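Local structure of ribonuclease J (Methanolobus psychrophilus R15, 5HAB) at residues 28-33 against 457-462; 223-228 against 423-428; 285-290 against 336-341. The protein is an archaeal exoribonuclease of the beta-CASP metallo-beta-lactamase family that degrades RNA, probably from the 5' end by metal-dependent hydrolysis. The protein carries 1 engineered substitution. All blocks are in the same frame, centred on the assembly; numbering follows the deposited sequence.

Interaction 1 (28-33 against 457-462); sequences IIAVGG and HLLRNG. With SO4 (sulfate ion), chain M.
At one edge of a metallo-beta-lactamase sheet, strand 24-32 meets the loop that leads into strand 464-469, and Ala30 lies where the two come together. The methyl of Ala30 points at the loop: its CB rests 3.6 Å from Arg460 O and 4.0 Å from Leu459 CB. Leu459 carries the apolar part of the contact. Its CG stands beside the backbone N (chi1 -61°), which sends CD1 along the strand to lie 3.7 Å from Ile28 O and 4.2 Å from Ile28 CG2, the two side chains crossing at about a right angle. Gly462 N donates to Ala30 O with an N-H...O angle of 161°, although the modelled 2.5 Å is so short that the exact length is doubtful. The positive phi of Gly462 turns the chain into the next strand. Asn461 reaches over the strand end, its OD1 3.4 Å from Gly32 CA; that oxygen accepts from Tyr34 N, while ND2 is bound to Glu36. Earlier in the loop, a sulfate, probably from the crystallisation liquor, lies at the ND1 edge of the His457 ring, its O1 in hydrogen-bonding position though at a doubtfully short distance. Arg460 turns its CB away from the strand, and its NH2 forms a salt bridge with Glu446 of the second subunit. Val31 and Gly32 both face Met41, a classic beta bulge within the antiparallel part of this sheet.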
loop_
_atom_site.group_PDB
_atom_site.type_symbol
_atom_site.label_atom_id
_atom_site.label_comp_id
_atom_site.label_asym_id
_atom_site.label_seq_id
_atom_site.Cartn_x
_atom_site.Cartn_y
_atom_site.Cartn_z
ATOM N N ILE B 28 -31.439 15.663 13.818
ATOM C CA ILE B 28 -30.315 14.744 13.926
ATOM C C ILE B 28 -29.082 15.620 14.014
ATOM O O ILE B 28 -28.667 16.211 13.025
ATOM C CB ILE B 28 -30.207 13.769 12.734
ATOM C CG1 ILE B 28 -31.537 13.060 12.454
ATOM C CG2 ILE B 28 -29.091 12.757 12.990
ATOM C CD1 ILE B 28 -32.002 12.149 13.558
ATOM N N ILE B 29 -28.511 15.718 15.206
ATOM C CA ILE B 29 -27.373 16.595 15.447
ATOM C C ILE B 29 -26.094 15.780 15.576
ATOM O O ILE B 29 -25.974 14.921 16.450
ATOM C CB ILE B 29 -27.589 17.474 16.695
ATOM C CG1 ILE B 29 -28.868 18.307 16.553
ATOM C CG2 ILE B 29 -26.399 18.392 16.903
ATOM C CD1 ILE B 29 -30.095 17.666 17.168
ATOM N N ALA B 30 -25.145 16.051 14.686
ATOM C CA ALA B 30 -23.841 15.405 14.719
ATOM C C ALA B 30 -22.890 16.205 15.603
ATOM O O ALA B 30 -22.551 17.340 15.275
ATOM C CB ALA B 30 -23.284 15.275 13.302
ATOM N N VAL B 31 -22.454 15.628 16.720
ATOM C CA VAL B 31 -21.635 16.393 17.652
ATOM C C VAL B 31 -20.169 16.006 17.529
ATOM O O VAL B 31 -19.299 16.864 17.367
ATOM C CB VAL B 31 -22.125 16.220 19.095
ATOM C CG1 VAL B 31 -21.349 17.139 20.019
ATOM C CG2 VAL B 31 -23.609 16.524 19.167
ATOM N N GLY B 32 -19.898 14.713 17.618
ATOM C CA GLY B 32 -18.551 14.210 17.444
ATOM C C GLY B 32 -18.581 12.846 16.790
ATOM O O GLY B 32 -19.600 12.159 16.834
ATOM N N GLY B 33 -17.468 12.451 16.179
ATOM C CA GLY B 33 -17.384 11.146 15.550
ATOM C C GLY B 33 -17.949 11.061 14.146
ATOM O O GLY B 33 -18.076 9.973 13.591
ATOM N N HIS B 457 -28.025 11.340 3.946
ATOM C CA HIS B 457 -27.476 12.618 4.391
ATOM C C HIS B 457 -26.071 12.541 4.969
ATOM O O HIS B 457 -25.785 11.763 5.881
ATOM C CB HIS B 457 -28.433 13.254 5.397
ATOM C CG HIS B 457 -29.847 13.276 4.919
ATOM N ND1 HIS B 457 -30.356 14.303 4.153
ATOM C CD2 HIS B 457 -30.842 12.365 5.038
ATOM C CE1 HIS B 457 -31.612 14.038 3.846
ATOM N NE2 HIS B 457 -31.932 12.868 4.370
ATOM N N LEU B 458 -25.205 13.385 4.423
ATOM C CA LEU B 458 -23.824 13.485 4.856
ATOM C C LEU B 458 -23.667 14.646 5.832
ATOM O O LEU B 458 -23.727 15.809 5.438
ATOM C CB LEU B 458 -22.899 13.671 3.647
ATOM C CG LEU B 458 -21.416 13.892 3.939
ATOM C CD1 LEU B 458 -20.869 12.787 4.841
ATOM C CD2 LEU B 458 -20.618 13.989 2.652
ATOM N N LEU B 459 -23.520 14.323 7.112
ATOM C CA LEU B 459 -23.329 15.333 8.148
ATOM C C LEU B 459 -21.868 15.485 8.581
ATOM O O LEU B 459 -21.126 14.502 8.675
ATOM C CB LEU B 459 -24.188 14.995 9.371
ATOM C CG LEU B 459 -25.701 14.939 9.175
ATOM C CD1 LEU B 459 -26.396 14.815 10.520
ATOM C CD2 LEU B 459 -26.176 16.182 8.434
ATOM N N ARG B 460 -21.479 16.723 8.875
ATOM C CA ARG B 460 -20.196 17.032 9.503
ATOM C C ARG B 460 -20.442 17.362 10.980
ATOM O O ARG B 460 -21.561 17.721 11.346
ATOM C CB ARG B 460 -19.516 18.209 8.791
ATOM C CG ARG B 460 -19.393 18.048 7.277
ATOM C CD ARG B 460 -18.379 16.981 6.920
ATOM N NE ARG B 460 -17.011 17.490 6.967
ATOM C CZ ARG B 460 -15.948 16.750 7.269
ATOM N NH1 ARG B 460 -16.095 15.468 7.586
ATOM N NH2 ARG B 460 -14.740 17.298 7.275
ATOM N N ASN B 461 -19.414 17.251 11.823
ATOM C CA ASN B 461 -19.539 17.635 13.234
ATOM C C ASN B 461 -20.135 19.037 13.363
ATOM O O ASN B 461 -19.687 19.973 12.700
ATOM C CB ASN B 461 -18.181 17.605 13.959
ATOM C CG ASN B 461 -17.626 16.197 14.148
ATOM O OD1 ASN B 461 -18.364 15.216 14.222
ATOM N ND2 ASN B 461 -16.307 16.103 14.255
ATOM N N GLY B 462 -21.155 19.169 14.202
ATOM C CA GLY B 462 -21.739 20.464 14.494
ATOM C C GLY B 462 -22.954 20.769 13.646
ATOM O O GLY B 462 -23.602 21.806 13.821
HETATM S S SO4 M . -29.176 17.699 2.794
HETATM O O1 SO4 M . -29.302 16.272 3.069
HETATM O O2 SO4 M . -30.086 18.064 1.713
HETATM O O3 SO4 M . -27.800 17.999 2.402
HETATM O O4 SO4 M . -29.516 18.458 3.996
#

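Interaction 2 (223-228 against 423-428); sequences IALITE and LKPEHV
The parallel pairing of strand 222-228 with strand 427-431 closes one edge of a mixed metallo-beta-lactamase sheet, the later strand arriving after a short turn from helix 413-423. Leu225 N donates to His427 O at 2.8 Å with an N-H...O angle of 160°, and Leu225 stands level with Val428 across the pair. One step earlier, His427 N to Ile223 O is a weak, bent bond. That same carbonyl oxygen lies in the plane of the His427 ring, at its edge, 3.4 Å from CD2, and Glu426 CB comes within 3.3 Å of it. On the side of the sheet where Leu225 and Val428 project, the end of the helix closes over the strand. Leu225 CG is anti to the backbone N (chi1 168°), carrying CD1 up to Leu423 CD1, and the two leucines meet at about a right angle. The Pro425 ring lies against the base of the same side chain, CB to Leu225 CB 3.7 Å, and Leu420 of the helix touches both residues. Val192 of the neighbouring strand 189-194 touches both Leu225 and Leu423. Past this cluster, Thr227 OG1 is bonded to Ala194 O. Level with Leu225, Val428 CG1 lies 3.8 Å from Leu225 O.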
loop_
_atom_site.group_PDB
_atom_site.type_symbol
_atom_site.label_atom_id
_atom_site.label_comp_id
_atom_site.label_asym_id
_atom_site.label_seq_id
_atom_site.Cartn_x
_atom_site.Cartn_y
_atom_site.Cartn_z
ATOM N N ILE B 223 -38.229 6.659 10.666
ATOM C CA ILE B 223 -37.995 7.981 10.098
ATOM C C ILE B 223 -36.553 8.131 9.626
ATOM O O ILE B 223 -36.288 8.629 8.529
ATOM C CB ILE B 223 -38.329 9.085 11.125
ATOM C CG1 ILE B 223 -39.784 8.977 11.584
ATOM C CG2 ILE B 223 -38.037 10.461 10.547
ATOM C CD1 ILE B 223 -40.137 9.914 12.720
ATOM N N ALA B 224 -35.621 7.699 10.465
ATOM C CA ALA B 224 -34.207 7.913 10.200
ATOM C C ALA B 224 -33.364 6.825 10.844
ATOM O O ALA B 224 -33.658 6.351 11.943
ATOM C CB ALA B 224 -33.770 9.288 10.698
ATOM N N LEU B 225 -32.329 6.413 10.127
ATOM C CA LEU B 225 -31.343 5.487 10.653
ATOM C C LEU B 225 -30.003 6.200 10.744
ATOM O O LEU B 225 -29.524 6.770 9.759
ATOM C CB LEU B 225 -31.235 4.239 9.768
ATOM C CG LEU B 225 -30.052 3.303 10.032
ATOM C CD1 LEU B 225 -30.114 2.727 11.436
ATOM C CD2 LEU B 225 -29.993 2.181 9.001
ATOM N N ILE B 226 -29.430 6.208 11.942
ATOM C CA ILE B 226 -28.059 6.642 12.134
ATOM C C ILE B 226 -27.259 5.372 12.314
ATOM O O ILE B 226 -27.510 4.608 13.245
ATOM C CB ILE B 226 -27.896 7.583 13.340
ATOM C CG1 ILE B 226 -28.676 8.883 13.126
ATOM C CG2 ILE B 226 -26.415 7.847 13.629
ATOM C CD1 ILE B 226 -30.060 8.880 13.745
ATOM N N THR B 227 -26.313 5.123 11.419
ATOM C CA THR B 227 -25.566 3.875 11.480
ATOM C C THR B 227 -24.106 4.139 11.127
ATOM O O THR B 227 -23.788 5.101 10.429
ATOM C CB THR B 227 -26.185 2.796 10.556
ATOM O OG1 THR B 227 -25.572 1.528 10.810
ATOM C CG2 THR B 227 -26.022 3.153 9.087
ATOM N N GLU B 228 -23.222 3.301 11.653
ATOM C CA GLU B 228 -21.787 3.455 11.445
ATOM C C GLU B 228 -21.401 3.212 9.986
ATOM O O GLU B 228 -22.050 2.444 9.286
ATOM C CB GLU B 228 -21.020 2.495 12.358
ATOM C CG GLU B 228 -21.255 1.025 12.024
ATOM C CD GLU B 228 -20.183 0.115 12.590
ATOM O OE1 GLU B 228 -20.071 0.031 13.825
ATOM O OE2 GLU B 228 -19.450 -0.516 11.800
ATOM N N LEU B 423 -34.762 -2.446 8.141
ATOM C CA LEU B 423 -35.313 -1.268 8.800
ATOM C C LEU B 423 -36.076 -0.369 7.835
ATOM O O LEU B 423 -36.919 0.421 8.260
ATOM C CB LEU B 423 -34.200 -0.471 9.483
ATOM C CG LEU B 423 -33.683 -1.062 10.794
ATOM C CD1 LEU B 423 -32.571 -0.197 11.374
ATOM C CD2 LEU B 423 -34.832 -1.208 11.784
ATOM N N LYS B 424 -35.780 -0.508 6.545
ATOM C CA LYS B 424 -36.340 0.351 5.499
ATOM C C LYS B 424 -36.468 1.819 5.927
ATOM O O LYS B 424 -37.546 2.403 5.845
ATOM C CB LYS B 424 -37.701 -0.187 5.051
ATOM C CG LYS B 424 -37.650 -1.625 4.549
ATOM C CD LYS B 424 -39.032 -2.137 4.166
ATOM C CE LYS B 424 -39.147 -3.640 4.381
ATOM N NZ LYS B 424 -40.535 -4.133 4.146
ATOM N N PRO B 425 -35.363 2.419 6.397
ATOM C CA PRO B 425 -35.491 3.787 6.905
ATOM C C PRO B 425 -35.829 4.802 5.817
ATOM O O PRO B 425 -35.454 4.639 4.658
ATOM C CB PRO B 425 -34.110 4.061 7.496
ATOM C CG PRO B 425 -33.196 3.236 6.677
ATOM C CD PRO B 425 -33.960 1.970 6.389
ATOM N N GLU B 426 -36.537 5.850 6.211
ATOM C CA GLU B 426 -36.911 6.918 5.300
ATOM C C GLU B 426 -35.704 7.801 5.001
ATOM O O GLU B 426 -35.557 8.320 3.897
ATOM C CB GLU B 426 -38.047 7.739 5.909
ATOM C CG GLU B 426 -38.586 8.851 5.040
ATOM C CD GLU B 426 -39.778 9.537 5.682
ATOM O OE1 GLU B 426 -40.221 9.069 6.754
ATOM O OE2 GLU B 426 -40.268 10.541 5.118
ATOM N N HIS B 427 -34.843 7.958 6.001
ATOM C CA HIS B 427 -33.621 8.740 5.875
ATOM C C HIS B 427 -32.467 7.968 6.497
ATOM O O HIS B 427 -32.643 7.309 7.521
ATOM C CB HIS B 427 -33.758 10.105 6.557
ATOM C CG HIS B 427 -34.823 10.976 5.970
ATOM N ND1 HIS B 427 -34.582 11.851 4.932
ATOM C CD2 HIS B 427 -36.131 11.124 6.290
ATOM C CE1 HIS B 427 -35.697 12.492 4.630
ATOM N NE2 HIS B 427 -36.652 12.069 5.438
ATOM N N VAL B 428 -31.285 8.059 5.893
ATOM C CA VAL B 428 -30.107 7.395 6.443
ATOM C C VAL B 428 -28.993 8.402 6.666
ATOM O O VAL B 428 -28.755 9.275 5.832
ATOM C CB VAL B 428 -29.613 6.257 5.539
ATOM C CG1 VAL B 428 -28.677 5.344 6.323
ATOM C CG2 VAL B 428 -30.774 5.474 4.986
#

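Interaction 3 (285-290 against 336-341); sequences GRIPVL and DKYLPV
Arg286 reaches across to the first residue of the neighbouring strand and grips it through its backbone carbonyl: NH1 donates to Tyr338 O at 3.0 Å, nearly straight at 163° and close to the guanidinium plane. Asp336 O sits over one face of the same group, 3.4 Å above its plane and offset toward the rim. Extended from CG to NE, the side chain runs along Asp336 O and brings the guanidinium alongside Asp336 CA. From Ile287 onward the strands run parallel. Ile287 N donates to Lys337 O (2.9 Å), and Ile287 O accepts from Leu339 N. Farther along, Val289 N to Leu339 O is weak, whereas Val341 N to Val289 O is again 2.9 Å. Ile287 lies side by side with Tyr338, its CB 3.6 Å from ring atom CD1. Next to it, Val289 CG1 falls between the backbone N and the carbonyl carbon (chi1 38°), placing it near the Pro340 ring. This pair belongs to the parallel sheet of the beta-CASP domain, where strand 287-291 lies between strands 315-317 and 338-342. On the side bearing Pro288, Leu339, Leu290 and Val341, Leu290 CD1 packs 3.9 Å from Val341 CB. Helix 271-283 covers that side, with Ile277 on Leu339 and Val341. Helix 320-331 covers the other, with Ile330 against Val289 and Tyr338. The other terminal nitrogen of Arg286, NH2, donates to Ser258 O, and Met262 of strand 262-266 lies against the Arg286 side chain.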
loop_
_atom_site.group_PDB
_atom_site.type_symbol
_atom_site.label_atom_id
_atom_site.label_comp_id
_atom_site.label_asym_id
_atom_site.label_seq_id
_atom_site.Cartn_x
_atom_site.Cartn_y
_atom_site.Cartn_z
ATOM N N GLY B 285 -4.211 -27.418 30.283
ATOM C CA GLY B 285 -3.522 -27.653 31.543
ATOM C C GLY B 285 -2.641 -26.531 32.059
ATOM O O GLY B 285 -1.650 -26.773 32.749
ATOM N N ARG B 286 -3.015 -25.297 31.745
ATOM C CA ARG B 286 -2.325 -24.135 32.290
ATOM C C ARG B 286 -3.252 -23.361 33.220
ATOM O O ARG B 286 -4.474 -23.418 33.078
ATOM C CB ARG B 286 -1.805 -23.236 31.167
ATOM C CG ARG B 286 -0.856 -23.946 30.213
ATOM C CD ARG B 286 -0.155 -22.956 29.307
ATOM N NE ARG B 286 0.843 -23.592 28.455
ATOM C CZ ARG B 286 2.028 -23.058 28.175
ATOM N NH1 ARG B 286 2.364 -21.884 28.691
ATOM N NH2 ARG B 286 2.881 -23.698 27.389
ATOM N N ILE B 287 -2.670 -22.647 34.177
ATOM C CA ILE B 287 -3.468 -21.835 35.085
ATOM C C ILE B 287 -3.682 -20.454 34.485
ATOM O O ILE B 287 -2.726 -19.703 34.282
ATOM C CB ILE B 287 -2.797 -21.720 36.468
ATOM C CG1 ILE B 287 -2.793 -23.072 37.182
ATOM C CG2 ILE B 287 -3.486 -20.658 37.312
ATOM C CD1 ILE B 287 -2.068 -23.051 38.510
ATOM N N PRO B 288 -4.946 -20.111 34.202
ATOM C CA PRO B 288 -5.268 -18.802 33.632
ATOM C C PRO B 288 -5.128 -17.691 34.664
ATOM O O PRO B 288 -5.905 -17.628 35.614
ATOM C CB PRO B 288 -6.722 -18.965 33.178
ATOM C CG PRO B 288 -7.273 -20.034 34.054
ATOM C CD PRO B 288 -6.135 -20.970 34.337
ATOM N N VAL B 289 -4.140 -16.826 34.471
ATOM C CA VAL B 289 -3.910 -15.707 35.372
ATOM C C VAL B 289 -4.067 -14.381 34.625
ATOM O O VAL B 289 -3.340 -14.100 33.673
ATOM C CB VAL B 289 -2.529 -15.824 36.058
ATOM C CG1 VAL B 289 -1.493 -16.372 35.094
ATOM C CG2 VAL B 289 -2.093 -14.482 36.630
ATOM N N LEU B 290 -5.044 -13.587 35.045
ATOM C CA LEU B 290 -5.324 -12.293 34.429
ATOM C C LEU B 290 -4.523 -11.168 35.086
ATOM O O LEU B 290 -4.589 -10.985 36.299
ATOM C CB LEU B 290 -6.822 -11.990 34.510
ATOM C CG LEU B 290 -7.773 -12.564 33.452
ATOM C CD1 LEU B 290 -7.547 -14.045 33.203
ATOM C CD2 LEU B 290 -9.208 -12.333 33.889
ATOM N N ASP B 336 5.470 -22.888 31.399
ATOM C CA ASP B 336 4.640 -23.886 30.736
ATOM C C ASP B 336 3.400 -24.265 31.545
ATOM O O ASP B 336 2.541 -25.002 31.063
ATOM C CB ASP B 336 5.462 -25.143 30.448
ATOM C CG ASP B 336 5.974 -25.806 31.714
ATOM O OD1 ASP B 336 5.444 -26.877 32.080
ATOM O OD2 ASP B 336 6.888 -25.244 32.356
ATOM N N LYS B 337 3.312 -23.765 32.773
ATOM C CA LYS B 337 2.216 -24.135 33.662
ATOM C C LYS B 337 1.181 -23.017 33.766
ATOM O O LYS B 337 0.168 -23.162 34.450
ATOM C CB LYS B 337 2.753 -24.479 35.055
ATOM C CG LYS B 337 3.503 -25.803 35.135
ATOM C CD LYS B 337 4.003 -26.065 36.553
ATOM C CE LYS B 337 4.955 -27.253 36.607
ATOM N NZ LYS B 337 6.284 -26.938 36.006
ATOM N N TYR B 338 1.430 -21.911 33.073
ATOM C CA TYR B 338 0.553 -20.750 33.170
ATOM C C TYR B 338 0.177 -20.157 31.817
ATOM O O TYR B 338 0.916 -20.274 30.838
ATOM C CB TYR B 338 1.209 -19.670 34.032
ATOM C CG TYR B 338 1.376 -20.087 35.469
ATOM C CD1 TYR B 338 0.320 -19.997 36.365
ATOM C CD2 TYR B 338 2.586 -20.592 35.928
ATOM C CE1 TYR B 338 0.466 -20.387 37.680
ATOM C CE2 TYR B 338 2.742 -20.982 37.242
ATOM C CZ TYR B 338 1.680 -20.878 38.114
ATOM O OH TYR B 338 1.834 -21.270 39.420
ATOM N N LEU B 339 -0.996 -19.534 31.774
ATOM C CA LEU B 339 -1.380 -18.717 30.636
ATOM C C LEU B 339 -1.704 -17.303 31.093
ATOM O O LEU B 339 -2.861 -16.993 31.379
ATOM C CB LEU B 339 -2.584 -19.304 29.906
ATOM C CG LEU B 339 -2.838 -18.536 28.606
ATOM C CD1 LEU B 339 -1.650 -18.704 27.664
ATOM C CD2 LEU B 339 -4.153 -18.927 27.945
ATOM N N PRO B 340 -0.680 -16.445 31.186
ATOM C CA PRO B 340 -0.914 -15.033 31.503
ATOM C C PRO B 340 -1.769 -14.348 30.438
ATOM O O PRO B 340 -1.378 -14.285 29.265
ATOM C CB PRO B 340 0.499 -14.434 31.534
ATOM C CG PRO B 340 1.408 -15.594 31.756
ATOM C CD PRO B 340 0.754 -16.756 31.067
ATOM N N VAL B 341 -2.930 -13.850 30.853
ATOM C CA VAL B 341 -3.803 -13.077 29.983
ATOM C C VAL B 341 -3.715 -11.620 30.410
ATOM O O VAL B 341 -4.280 -11.234 31.431
ATOM C CB VAL B 341 -5.251 -13.577 30.051
ATOM C CG1 VAL B 341 -6.109 -12.876 29.009
ATOM C CG2 VAL B 341 -5.301 -15.080 29.887
#

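Interactions 1 and 2 are neighbours, with centres about 14 Å apart, and they lie on the two sheets of the metallo-beta-lactamase part, which meet here through His457 and an isoleucine pair. His457 N lies 2.9 Å from Val428 O and His457 NE2 2.9 Å from His427 ND1, both probable hydrogen bonds. Between the sheets, Ile28 CD1 packs on Ile226 CD1 at 3.8 Å. Interaction 3 stands apart in the beta-CASP domain, about 46 Å from both centres and on the opposite side of the chain's centre. The bound RNA nevertheless comes near all three: its nearest atoms are about 10, 7 and 9 Å from interactions 1, 2 and 3, consistent with an RNA path running between the two domains.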